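Local coordinates for protein xylan esterase 1 (Thermoanaerobacterium sp. 'JW/SL YS485', PDB 3FCY) that probably removes acetyl groups from xylan and cephalosporin C as a calcium-binding carbohydrate esterase of family CE7 with an alpha/beta-hydrolase fold, at residues Lys71-Gln76 / Cys82-Phe87; Ala110-His115 / Ala185-Ile190. All coordinates share one frame; numbering follows the deposited sequence.

Contact 1: residues Lys71-Gln76 / Cys82-Phe87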
loop_
_atom_site.group_PDB
_atom_site.type_symbol
_atom_site.label_atom_id
_atom_site.label_comp_id
_atom_site.label_asym_id
_atom_site.label_seq_id
_atom_site.Cartn_x
_atom_site.Cartn_y
_atom_site.Cartn_z
ATOM N N LYS A 71 32.081 28.510 17.505
ATOM C CA LYS A 71 32.008 27.867 18.804
ATOM C C LYS A 71 32.529 26.448 18.676
ATOM O O LYS A 71 32.087 25.698 17.802
ATOM C CB LYS A 71 30.565 27.822 19.310
ATOM C CG LYS A 71 29.964 29.172 19.648
ATOM C CD LYS A 71 28.607 28.992 20.310
ATOM C CE LYS A 71 27.999 30.322 20.726
ATOM N NZ LYS A 71 26.706 30.126 21.444
ATOM N N GLU A 72 33.467 26.078 19.540
ATOM C CA GLU A 72 34.011 24.733 19.498
ATOM C C GLU A 72 32.893 23.726 19.696
ATOM O O GLU A 72 32.050 23.883 20.580
ATOM C CB GLU A 72 35.072 24.537 20.584
ATOM C CG GLU A 72 36.485 24.862 20.136
ATOM C CD GLU A 72 37.531 24.395 21.132
ATOM O OE1 GLU A 72 37.475 23.217 21.552
ATOM O OE2 GLU A 72 38.413 25.202 21.488
ATOM N N SER A 73 32.887 22.693 18.862
ATOM C CA SER A 73 31.876 21.652 18.949
ATOM C C SER A 73 32.216 20.651 20.046
ATOM O O SER A 73 33.377 20.500 20.425
ATOM C CB SER A 73 31.771 20.915 17.611
ATOM O OG SER A 73 31.000 19.733 17.748
ATOM N N SER A 74 31.199 19.969 20.560
ATOM C CA SER A 74 31.415 18.959 21.586
ATOM C C SER A 74 32.091 17.765 20.910
ATOM O O SER A 74 32.733 16.941 21.566
ATOM C CB SER A 74 30.084 18.534 22.209
ATOM O OG SER A 74 29.182 18.075 21.221
ATOM N N PHE A 75 31.934 17.676 19.591
ATOM C CA PHE A 75 32.559 16.609 18.808
ATOM C C PHE A 75 33.983 17.071 18.498
ATOM O O PHE A 75 34.176 18.087 17.825
ATOM C CB PHE A 75 31.806 16.385 17.492
ATOM C CG PHE A 75 32.380 15.273 16.645
ATOM C CD1 PHE A 75 31.947 13.957 16.808
ATOM C CD2 PHE A 75 33.369 15.539 15.703
ATOM C CE1 PHE A 75 32.488 12.922 16.044
ATOM C CE2 PHE A 75 33.921 14.511 14.933
ATOM C CZ PHE A 75 33.477 13.197 15.106
ATOM N N GLN A 76 34.973 16.324 18.971
ATOM C CA GLN A 76 36.368 16.689 18.754
ATOM C C GLN A 76 37.267 15.540 18.311
ATOM O O GLN A 76 37.146 14.421 18.797
ATOM C CB GLN A 76 36.947 17.290 20.038
ATOM C CG GLN A 76 36.344 18.623 20.441
ATOM C CD GLN A 76 36.677 19.719 19.451
ATOM O OE1 GLN A 76 37.838 19.894 19.076
ATOM N NE2 GLN A 76 35.665 20.468 19.027
ATOM N N CYS A 82 36.816 21.200 14.959
ATOM C CA CYS A 82 35.394 21.154 14.630
ATOM C C CYS A 82 34.676 22.316 15.297
ATOM O O CYS A 82 34.628 22.405 16.525
ATOM C CB CYS A 82 34.787 19.829 15.088
ATOM S SG CYS A 82 35.460 18.392 14.225
ATOM N N TYR A 83 34.121 23.200 14.477
ATOM C CA TYR A 83 33.420 24.380 14.972
ATOM C C TYR A 83 31.994 24.505 14.460
ATOM O O TYR A 83 31.675 24.101 13.334
ATOM C CB TYR A 83 34.146 25.658 14.541
ATOM C CG TYR A 83 35.575 25.798 15.004
ATOM C CD1 TYR A 83 35.877 25.995 16.352
ATOM C CD2 TYR A 83 36.626 25.772 14.088
ATOM C CE1 TYR A 83 37.195 26.167 16.775
ATOM C CE2 TYR A 83 37.943 25.944 14.498
ATOM C CZ TYR A 83 38.220 26.140 15.841
ATOM O OH TYR A 83 39.524 26.305 16.250
ATOM N N ASP A 84 31.143 25.084 15.300
ATOM C CA ASP A 84 29.774 25.373 14.926
ATOM C C ASP A 84 29.903 26.826 14.487
ATOM O O ASP A 84 30.281 27.693 15.279
ATOM C CB ASP A 84 28.841 25.248 16.131
ATOM C CG ASP A 84 28.455 23.815 16.413
ATOM O OD1 ASP A 84 28.585 23.374 17.570
ATOM O OD2 ASP A 84 28.017 23.127 15.468
ATOM N N LEU A 85 29.636 27.080 13.211
ATOM C CA LEU A 85 29.753 28.420 12.666
ATOM C C LEU A 85 28.385 29.080 12.509
ATOM O O LEU A 85 27.439 28.460 12.021
ATOM C CB LEU A 85 30.474 28.359 11.314
ATOM C CG LEU A 85 30.752 29.661 10.552
ATOM C CD1 LEU A 85 31.824 29.406 9.491
ATOM C CD2 LEU A 85 29.480 30.185 9.915
ATOM N N TYR A 86 28.289 30.335 12.939
ATOM C CA TYR A 86 27.045 31.085 12.829
ATOM C C TYR A 86 27.292 32.417 12.153
ATOM O O TYR A 86 28.282 33.090 12.433
ATOM C CB TYR A 86 26.437 31.358 14.205
ATOM C CG TYR A 86 26.197 30.126 15.034
ATOM C CD1 TYR A 86 27.230 29.560 15.779
ATOM C CD2 TYR A 86 24.940 29.521 15.075
ATOM C CE1 TYR A 86 27.022 28.423 16.548
ATOM C CE2 TYR A 86 24.720 28.380 15.841
ATOM C CZ TYR A 86 25.767 27.839 16.575
ATOM O OH TYR A 86 25.569 26.714 17.333
ATOM N N PHE A 87 26.396 32.792 11.252
ATOM C CA PHE A 87 26.507 34.074 10.575
ATOM C C PHE A 87 25.109 34.614 10.328
ATOM O O PHE A 87 24.140 33.857 10.279
ATOM C CB PHE A 87 27.276 33.951 9.255
ATOM C CG PHE A 87 26.553 33.179 8.184
ATOM C CD1 PHE A 87 26.618 31.790 8.139
ATOM C CD2 PHE A 87 25.838 33.849 7.197
ATOM C CE1 PHE A 87 25.982 31.080 7.120
ATOM C CE2 PHE A 87 25.199 33.147 6.175
ATOM C CZ PHE A 87 25.273 31.761 6.136
HETATM O O HOH W 1 29.212 24.267 19.784
HETATM O O HOH W 2 28.456 20.455 18.033
HETATM O O HOH W 3 38.149 18.894 16.741
#

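Contact 2: residues Ala110-His115 / Ala185-Ile190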
loop_
_atom_site.group_PDB
_atom_site.type_symbol
_atom_site.label_atom_id
_atom_site.label_comp_id
_atom_site.label_asym_id
_atom_site.label_seq_id
_atom_site.Cartn_x
_atom_site.Cartn_y
_atom_site.Cartn_z
ATOM N N ALA A 110 38.274 23.723 -0.235
ATOM C CA ALA A 110 37.190 23.637 0.729
ATOM C C ALA A 110 35.958 23.095 0.017
ATOM O O ALA A 110 35.768 23.309 -1.186
ATOM C CB ALA A 110 36.894 25.015 1.323
ATOM N N LEU A 111 35.135 22.369 0.762
ATOM C CA LEU A 111 33.909 21.810 0.220
ATOM C C LEU A 111 32.747 22.284 1.081
ATOM O O LEU A 111 32.831 22.257 2.309
ATOM C CB LEU A 111 33.959 20.278 0.235
ATOM C CG LEU A 111 32.632 19.552 -0.067
ATOM C CD1 LEU A 111 32.240 19.752 -1.526
ATOM C CD2 LEU A 111 32.785 18.065 0.227
ATOM N N ILE A 112 31.673 22.730 0.438
ATOM C CA ILE A 112 30.487 23.171 1.161
ATOM C C ILE A 112 29.337 22.230 0.801
ATOM O O ILE A 112 28.920 22.156 -0.357
ATOM C CB ILE A 112 30.076 24.612 0.783
ATOM C CG1 ILE A 112 31.249 25.573 0.998
ATOM C CG2 ILE A 112 28.896 25.051 1.649
ATOM C CD1 ILE A 112 30.969 27.001 0.522
ATOM N N ARG A 113 28.837 21.498 1.792
ATOM C CA ARG A 113 27.738 20.566 1.566
ATOM C C ARG A 113 26.391 21.173 1.941
ATOM O O ARG A 113 26.281 21.934 2.906
ATOM C CB ARG A 113 27.943 19.280 2.379
ATOM C CG ARG A 113 28.842 18.240 1.739
ATOM C CD ARG A 113 28.928 17.009 2.642
ATOM N NE ARG A 113 29.497 15.838 1.975
ATOM C CZ ARG A 113 28.894 15.160 1.001
ATOM N NH1 ARG A 113 27.694 15.533 0.569
ATOM N NH2 ARG A 113 29.482 14.096 0.467
ATOM N N PHE A 114 25.373 20.827 1.160
ATOM C CA PHE A 114 24.008 21.286 1.389
ATOM C C PHE A 114 23.153 20.028 1.540
ATOM O O PHE A 114 23.378 19.033 0.849
ATOM C CB PHE A 114 23.555 22.160 0.219
ATOM C CG PHE A 114 24.363 23.426 0.078
ATOM C CD1 PHE A 114 24.401 24.356 1.118
ATOM C CD2 PHE A 114 25.105 23.675 -1.074
ATOM C CE1 PHE A 114 25.168 25.521 1.015
ATOM C CE2 PHE A 114 25.880 24.841 -1.191
ATOM C CZ PHE A 114 25.911 25.763 -0.144
ATOM N N HIS A 115 22.176 20.072 2.440
ATOM C CA HIS A 115 21.362 18.894 2.723
ATOM C C HIS A 115 19.992 18.784 2.070
ATOM O O HIS A 115 19.482 19.733 1.465
ATOM C CB HIS A 115 21.201 18.757 4.239
ATOM C CG HIS A 115 20.382 19.849 4.857
ATOM N ND1 HIS A 115 19.020 19.950 4.674
ATOM C CD2 HIS A 115 20.737 20.903 5.631
ATOM C CE1 HIS A 115 18.570 21.019 5.308
ATOM N NE2 HIS A 115 19.592 21.616 5.898
ATOM N N ALA A 185 25.081 31.576 -1.086
ATOM C CA ALA A 185 26.012 32.483 -1.757
ATOM C C ALA A 185 26.866 33.222 -0.733
ATOM O O ALA A 185 28.079 33.355 -0.898
ATOM C CB ALA A 185 25.244 33.485 -2.616
ATOM N N GLN A 186 26.217 33.697 0.324
ATOM C CA GLN A 186 26.899 34.420 1.385
ATOM C C GLN A 186 27.894 33.506 2.083
ATOM O O GLN A 186 29.017 33.910 2.377
ATOM C CB GLN A 186 25.879 34.957 2.396
ATOM C CG GLN A 186 26.487 35.733 3.563
ATOM C CD GLN A 186 25.428 36.363 4.460
ATOM O OE1 GLN A 186 24.246 36.020 4.383
ATOM N NE2 GLN A 186 25.853 37.280 5.323
ATOM N N LEU A 187 27.478 32.270 2.342
ATOM C CA LEU A 187 28.348 31.309 3.004
ATOM C C LEU A 187 29.562 30.988 2.136
ATOM O O LEU A 187 30.662 30.804 2.651
ATOM C CB LEU A 187 27.583 30.019 3.329
ATOM C CG LEU A 187 28.402 28.908 4.002
ATOM C CD1 LEU A 187 29.006 29.424 5.301
ATOM C CD2 LEU A 187 27.515 27.698 4.276
ATOM N N ALA A 188 29.364 30.918 0.823
ATOM C CA ALA A 188 30.467 30.622 -0.087
ATOM C C ALA A 188 31.525 31.730 0.005
ATOM O O ALA A 188 32.726 31.458 -0.023
ATOM C CB ALA A 188 29.956 30.498 -1.527
ATOM N N GLY A 189 31.063 32.973 0.122
ATOM C CA GLY A 189 31.974 34.102 0.229
ATOM C C GLY A 189 32.705 34.086 1.555
ATOM O O GLY A 189 33.893 34.414 1.628
ATOM N N ILE A 190 31.996 33.703 2.612
ATOM C CA ILE A 190 32.594 33.636 3.937
ATOM C C ILE A 190 33.674 32.559 3.935
ATOM O O ILE A 190 34.760 32.750 4.476
ATOM C CB ILE A 190 31.528 33.299 5.013
ATOM C CG1 ILE A 190 30.600 34.503 5.218
ATOM C CG2 ILE A 190 32.198 32.903 6.321
ATOM C CD1 ILE A 190 29.446 34.242 6.183
#

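Contact 1: residues Lys71-Gln76 / Cys82-Phe87
Lys71 and Asp84 face each other as a hydrogen-bonded pair of an antiparallel beta hairpin. Lys71 N gives to Asp84 O at 3.0 Å, and Asp84 N returns to Lys71 O at 2.7 Å along an almost straight N-H...O line of 177°. One step on, Glu72 and Tyr83 form a non-hydrogen-bonded pair whose side chains splay apart, yet Glu72 CG still comes within 3.7 Å of Tyr83 CE1. Past Glu72 the strand gives way to a loop, but Ser73 N continues the pairing with a bond of 2.9 Å to Cys82 O. The Cys82 side chain reads outward in two steps. Its CB lies 3.3 Å from Phe75 O and also touches Ser73 CB. SG, placed beside the backbone N by a chi1 of -65°, then meets the edge of the Phe75 ring at CD2, 3.8 Å away, a sulfur-aromatic contact in the ring plane. The loop is folded by an ST turn in which Ser73 OG accepts from Phe75 N, and by Gln76, which bends back at chi2 (-66°) to bring NE2 2.7 Å from Ser73 O; the same nitrogen makes only a weak bond to Cys82 O. A leucine in place of Gln76 has no amide to give, so Ser73 O would be left without this donor and the turn would probably be freer to open. Two waters join Asp84 OD1 to the other segment, one through Glu72 O and one through Ser73 OG, while Asp84 OD2 bonds His96. Trp124 stacks on Phe75, and Gln339 of a second subunit bonds Gln76 O. Strand 69-72 is the outermost of the chain's sheet on this side, and strand 80-88 separates it from strand 94-102.

Contact 2: residues Ala110-His115 / Ala185-Ile190
Ile112 meets Leu187 and Ala188 where a helix packs on the central sheet of the alpha/beta-hydrolase fold. The setting is a beta-alpha-beta crossover: the chain leaves strand 136-140, runs through helix 176-192 and re-enters the sheet at strand 202-207, which is parallel to the first, and the helix passes over strand 108-114 lying between them. The close part of the contact depends on one side chain. Both branches of Ile112 reach the helix: CG2 touches Leu187 and CD1, at the end of the longer arm, touches Ala188, and all three residues are buried. The Ile112 and Leu187 side chains run antiparallel and overlap alongside, with Ile112 CG2 4.0 Å from Leu187 CD2, a purely apolar meeting. Leu187 also touches Val138 and Met140 of strand 136-140, and Ile112 touches Val204, so the same layer takes in the strands flanking 108-114. Elsewhere the two segments stand further apart: Phe114 comes no nearer than 4.6 Å, from CE1 to Leu187 CD2, and the partly exposed Gly189 and Ile190 do not touch the strand. With CG1 anti to the carbonyl carbon (chi1 -55°), the extended arm of Ile112 ends with CD1 3.7 Å from Ala188 CA.

Contact 1 closes before contact 2 opens along the chain, and their centres lie 16 Å apart on the same side of the molecule. Both reach one mixed sheet. Contact 1 pairs the first two strands at its antiparallel margin, whereas contact 2 sets a helix against strand 108-114 in the parallel interior, with strands 94-102 and 136-140 between the two sites. Phe87, which lies in 82-87 beyond the residues that touch 71-76, bridges from this strand to the helix of contact 2 by packing on Gln186, Leu187 and Ile190; its CE1 is 3.9 Å from Leu187 CD1. Helix 176-192 therefore packs on strand 108-114 and also on the Phe87 end of strand 80-88.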